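Putative enoyl-CoA hydratase/isomerase (Acinetobacter baumannii, PDB 3FDU) probably acts on acyl-CoA thioesters as an enoyl-CoA hydratase or isomerase of the crotonase family, although its substrate and reaction are not established. Local coordinates at residues G13-L18 / T191-A196; P101-V106 / Q197-L202. The protein carries 4 engineered substitutions. One frame throughout, in Å; residues are numbered along the deposited sequence.

Contact 1: G13-L18 / T191-A196; sequences GGVLTL and TAQATA
Val15 and Thr17 of one strand face Ala196 and Gln193 of a helix that packs on the main sheet of a crotonase-like fold. Strand 15-20 lies between strands 7-12 and 52-57 of that sheet. Helix 188-200 covers one of its faces, while Leu16 and Leu18 turn to helix 31-46 on the other. Strand 15-18 and helix 191-196 run nearly antiparallel, at 154°, and their axes come within 9.7 Å.

The apolar part is small. Both methyls of Val15 reach the single methyl of Ala196. Val15 CG2 is 3.8 Å from Ala196 CB, and Val15 CG1 is equally near, so the valine fork straddles the alanine. Its CG1 is anti to the backbone N (chi1 -178°) and also meets the amide of Gln193, with Val15 CG1 3.7 Å from Gln193 OE1. Ala196 also touches Val52, Val54 and Ile103, so its methyl packs against three neighbouring strands.

The polar part runs through water. Gln193 leaves the helix with CG anti to its own N and then bends at chi2 (67°), which carries the amide towards the strand. Its NE2 is hydrogen-bonded to Gln197 OE1, one turn further along the helix. This bond and the water together fix which way round the amide sits. The hydroxyl of Thr17 and the amide oxygen are too far apart to bond directly, with Thr17 OG1 4.2 Å from Gln193 OE1. Their side chains meet at about a right angle.

Within the helix, Thr191 O accepts from both the N and the hydroxyl of Thr195, on opposite faces of its carbonyl plane. Between strand and helix, one water lies 2.7 Å from Thr17 OG1 and donates to Gln193 OE1 over 2.6 Å.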
loop_
_atom_site.group_PDB
_atom_site.type_symbol
_atom_site.label_atom_id
_atom_site.label_comp_id
_atom_site.label_asym_id
_atom_site.label_seq_id
_atom_site.Cartn_x
_atom_site.Cartn_y
_atom_site.Cartn_z
ATOM N N GLY A 13 -11.053 26.532 21.090
ATOM C CA GLY A 13 -11.944 25.371 21.174
ATOM C C GLY A 13 -11.223 24.024 21.043
ATOM O O GLY A 13 -11.751 23.101 20.400
ATOM N N GLY A 14 -10.038 23.910 21.653
ATOM C CA GLY A 14 -9.229 22.677 21.635
ATOM C C GLY A 14 -8.450 22.434 20.327
ATOM O O GLY A 14 -7.700 21.444 20.214
ATOM N N VAL A 15 -8.633 23.326 19.347
ATOM C CA VAL A 15 -7.885 23.253 18.079
ATOM C C VAL A 15 -6.649 24.158 18.036
ATOM O O VAL A 15 -6.756 25.397 18.097
ATOM C CB VAL A 15 -8.761 23.602 16.860
ATOM C CG1 VAL A 15 -7.925 23.462 15.607
ATOM C CG2 VAL A 15 -10.019 22.681 16.766
ATOM N N LEU A 16 -5.479 23.551 17.958
ATOM C CA LEU A 16 -4.244 24.328 17.862
ATOM C C LEU A 16 -3.867 24.458 16.387
ATOM O O LEU A 16 -3.669 23.437 15.709
ATOM C CB LEU A 16 -3.122 23.648 18.638
ATOM C CG LEU A 16 -1.737 24.221 18.280
ATOM C CD1 LEU A 16 -1.611 25.726 18.554
ATOM C CD2 LEU A 16 -0.578 23.465 19.031
ATOM N N THR A 17 -3.829 25.679 15.858
ATOM C CA THR A 17 -3.478 25.863 14.444
ATOM C C THR A 17 -2.076 26.421 14.424
ATOM O O THR A 17 -1.806 27.473 15.039
ATOM C CB THR A 17 -4.461 26.808 13.652
ATOM O OG1 THR A 17 -5.801 26.307 13.723
ATOM C CG2 THR A 17 -4.075 26.929 12.138
ATOM N N LEU A 18 -1.165 25.689 13.783
ATOM C CA LEU A 18 0.220 26.139 13.628
ATOM C C LEU A 18 0.409 26.568 12.178
ATOM O O LEU A 18 0.264 25.774 11.246
ATOM C CB LEU A 18 1.220 25.037 13.993
ATOM C CG LEU A 18 1.252 24.664 15.497
ATOM C CD1 LEU A 18 2.146 23.485 15.781
ATOM C CD2 LEU A 18 1.720 25.883 16.285
ATOM N N THR A 191 -11.693 23.410 5.425
ATOM C CA THR A 191 -11.957 21.982 5.599
ATOM C C THR A 191 -11.137 21.418 6.764
ATOM O O THR A 191 -11.628 20.599 7.581
ATOM C CB THR A 191 -11.627 21.159 4.329
ATOM O OG1 THR A 191 -12.513 21.512 3.260
ATOM C CG2 THR A 191 -11.794 19.658 4.613
ATOM N N ALA A 192 -9.872 21.821 6.845
ATOM C CA ALA A 192 -9.010 21.299 7.896
ATOM C C ALA A 192 -9.575 21.716 9.280
ATOM O O ALA A 192 -9.531 20.951 10.250
ATOM C CB ALA A 192 -7.637 21.821 7.745
ATOM N N GLN A 193 -10.066 22.944 9.357
ATOM C CA GLN A 193 -10.625 23.470 10.595
ATOM C C GLN A 193 -11.941 22.758 10.946
ATOM O O GLN A 193 -12.117 22.426 12.100
ATOM C CB GLN A 193 -10.814 25.018 10.489
ATOM C CG GLN A 193 -11.714 25.613 11.588
ATOM C CD GLN A 193 -11.089 25.532 13.000
ATOM O OE1 GLN A 193 -9.865 25.464 13.167
ATOM N NE2 GLN A 193 -11.939 25.570 14.016
ATOM N N ALA A 194 -12.828 22.499 9.972
ATOM C CA ALA A 194 -14.109 21.795 10.288
ATOM C C ALA A 194 -13.881 20.358 10.732
ATOM O O ALA A 194 -14.602 19.814 11.597
ATOM C CB ALA A 194 -15.092 21.821 9.092
ATOM N N THR A 195 -12.901 19.710 10.098
ATOM C CA THR A 195 -12.507 18.376 10.495
ATOM C C THR A 195 -11.921 18.393 11.904
ATOM O O THR A 195 -12.253 17.531 12.709
ATOM C CB THR A 195 -11.540 17.757 9.437
ATOM O OG1 THR A 195 -12.175 17.822 8.170
ATOM C CG2 THR A 195 -11.283 16.282 9.664
ATOM N N ALA A 196 -11.019 19.326 12.203
ATOM C CA ALA A 196 -10.446 19.422 13.549
ATOM C C ALA A 196 -11.567 19.620 14.631
ATOM O O ALA A 196 -11.479 19.039 15.699
ATOM C CB ALA A 196 -9.464 20.560 13.635
HETATM O O HOH W 1 -7.569 25.504 11.892
#

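Contact 2: P101-V106 / Q197-L202; sequences PLIIAV and QHLTAL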
loop_
_atom_site.group_PDB
_atom_site.type_symbol
_atom_site.label_atom_id
_atom_site.label_comp_id
_atom_site.label_asym_id
_atom_site.label_seq_id
_atom_site.Cartn_x
_atom_site.Cartn_y
_atom_site.Cartn_z
ATOM N N PRO A 101 -4.514 13.801 17.154
ATOM C CA PRO A 101 -4.639 13.790 15.687
ATOM C C PRO A 101 -3.884 15.013 15.101
ATOM O O PRO A 101 -3.953 16.126 15.674
ATOM C CB PRO A 101 -6.144 13.903 15.451
ATOM C CG PRO A 101 -6.800 13.316 16.812
ATOM C CD PRO A 101 -5.822 13.903 17.838
ATOM N N LEU A 102 -3.158 14.784 13.999
ATOM C CA LEU A 102 -2.383 15.827 13.271
ATOM C C LEU A 102 -2.975 15.964 11.864
ATOM O O LEU A 102 -2.979 14.988 11.087
ATOM C CB LEU A 102 -0.903 15.439 13.169
ATOM C CG LEU A 102 0.017 16.437 12.411
ATOM C CD1 LEU A 102 -0.024 17.858 13.047
ATOM C CD2 LEU A 102 1.460 15.926 12.406
ATOM N N ILE A 103 -3.520 17.146 11.547
ATOM C CA ILE A 103 -4.057 17.387 10.233
ATOM C C ILE A 103 -3.159 18.401 9.548
ATOM O O ILE A 103 -2.723 19.344 10.189
ATOM C CB ILE A 103 -5.510 17.940 10.282
ATOM C CG1 ILE A 103 -6.442 16.993 11.084
ATOM C CG2 ILE A 103 -6.053 18.263 8.873
ATOM C CD1 ILE A 103 -7.823 17.610 11.350
ATOM N N ILE A 104 -2.877 18.186 8.253
ATOM C CA ILE A 104 -2.111 19.126 7.446
ATOM C C ILE A 104 -2.970 19.633 6.289
ATOM O O ILE A 104 -3.729 18.870 5.637
ATOM C CB ILE A 104 -0.777 18.516 6.958
ATOM C CG1 ILE A 104 0.129 18.279 8.211
ATOM C CG2 ILE A 104 -0.084 19.483 5.924
ATOM C CD1 ILE A 104 1.561 17.801 7.952
ATOM N N ALA A 105 -2.857 20.914 6.002
ATOM C CA ALA A 105 -3.604 21.465 4.879
ATOM C C ALA A 105 -2.614 22.093 3.896
ATOM O O ALA A 105 -1.838 22.930 4.298
ATOM C CB ALA A 105 -4.635 22.561 5.378
ATOM N N VAL A 106 -2.678 21.722 2.618
ATOM C CA VAL A 106 -1.652 22.147 1.658
ATOM C C VAL A 106 -2.251 23.055 0.567
ATOM O O VAL A 106 -3.263 22.704 -0.030
ATOM C CB VAL A 106 -1.010 20.894 0.968
ATOM C CG1 VAL A 106 0.037 21.294 -0.080
ATOM C CG2 VAL A 106 -0.352 20.023 2.034
ATOM N N GLN A 197 -12.570 20.445 14.330
ATOM C CA GLN A 197 -13.672 20.690 15.270
ATOM C C GLN A 197 -14.490 19.415 15.453
ATOM O O GLN A 197 -14.899 19.094 16.579
ATOM C CB GLN A 197 -14.602 21.787 14.741
ATOM C CG GLN A 197 -14.141 23.216 15.015
ATOM C CD GLN A 197 -14.874 24.269 14.138
ATOM O OE1 GLN A 197 -14.479 25.443 14.089
ATOM N NE2 GLN A 197 -15.934 23.850 13.451
ATOM N N HIS A 198 -14.766 18.704 14.360
ATOM C CA HIS A 198 -15.455 17.419 14.473
ATOM C C HIS A 198 -14.677 16.462 15.378
ATOM O O HIS A 198 -15.250 15.828 16.256
ATOM C CB HIS A 198 -15.706 16.796 13.091
ATOM C CG HIS A 198 -16.271 15.393 13.138
ATOM N ND1 HIS A 198 -17.435 15.074 13.805
ATOM C CD2 HIS A 198 -15.869 14.249 12.527
ATOM C CE1 HIS A 198 -17.705 13.791 13.639
ATOM N NE2 HIS A 198 -16.771 13.270 12.860
ATOM N N LEU A 199 -13.366 16.356 15.185
ATOM C CA LEU A 199 -12.574 15.492 16.044
ATOM C C LEU A 199 -12.584 15.957 17.517
ATOM O O LEU A 199 -12.582 15.100 18.409
ATOM C CB LEU A 199 -11.125 15.336 15.534
ATOM C CG LEU A 199 -11.012 14.656 14.158
ATOM C CD1 LEU A 199 -9.505 14.407 13.753
ATOM C CD2 LEU A 199 -11.785 13.357 14.186
ATOM N N THR A 200 -12.565 17.266 17.790
ATOM C CA THR A 200 -12.560 17.676 19.202
ATOM C C THR A 200 -13.914 17.353 19.856
ATOM O O THR A 200 -14.012 17.271 21.073
ATOM C CB THR A 200 -12.269 19.168 19.422
ATOM O OG1 THR A 200 -13.406 19.923 18.976
ATOM C CG2 THR A 200 -11.069 19.593 18.643
ATOM N N ALA A 201 -14.968 17.188 19.085
ATOM C CA ALA A 201 -16.234 16.784 19.707
ATOM C C ALA A 201 -16.323 15.266 20.027
ATOM O O ALA A 201 -17.299 14.837 20.619
ATOM C CB ALA A 201 -17.421 17.238 18.856
ATOM N N LEU A 202 -15.311 14.475 19.629
ATOM C CA LEU A 202 -15.280 13.007 19.869
ATOM C C LEU A 202 -14.411 12.752 21.076
ATOM O O LEU A 202 -13.692 13.658 21.494
ATOM C CB LEU A 202 -14.767 12.218 18.622
ATOM C CG LEU A 202 -15.638 12.438 17.359
ATOM C CD1 LEU A 202 -15.121 11.801 15.997
ATOM C CD2 LEU A 202 -17.053 11.939 17.608
#
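Leu199 sets one methyl against Pro101 and Ile103, where the last turn of helix 188-200 meets the start of strand 102-106 in the main sheet of the crotonase-like fold. The contact is wholly apolar. Leu199 CD1 lies 3.8 Å from Pro101 CB, at the edge of the proline ring, beyond CB. The same methyl lies 4.3 Å from Ile103 CD1, a looser approach. Leu199 has CG anti to its carbonyl carbon (chi1 -63°) and an extended chi2, which carries CD1 to the strand. Ile103 is also extended at chi2 (171°), and its CD1 reaches out to the helix.

The helix end has its own polar bonds. Thr200 OG1 donates to Gln197 O over 2.9 Å, and Ala201 N reaches the same oxygen from the same face of its carbonyl plane.

A second subunit closes over this end of the helix. Its Phe165 packs on Pro101, Leu199 and Leu202, and its Thr166 O accepts a hydrogen bond from His198 NE2. Between the two segments only hydrocarbon meets, so the contact rests on shape and burial and not on directed bonds; the same apolar patch continues into the subunit interface.

In the fold
Contacts 1 and 2 follow one another along helix 188-200, with centres about 5 Å apart, and both pin it to the same sheet. Contact 1 holds it to strand 15-20, near the sheet's edge; contact 2 holds it to the more central strand 102-106. Contact 2 is buried and purely apolar. Contact 1 is partly buried: a buried Val-Ala pair lies beside partly exposed polar groups and a water. They differ in assembly too, since a second subunit packs on contact 2 but no other chain touches contact 1. The two meet directly, with Ala196 N 3.7 Å from Ile103 CD1 and Val15 CG2 3.8 Å from Thr200 CG2.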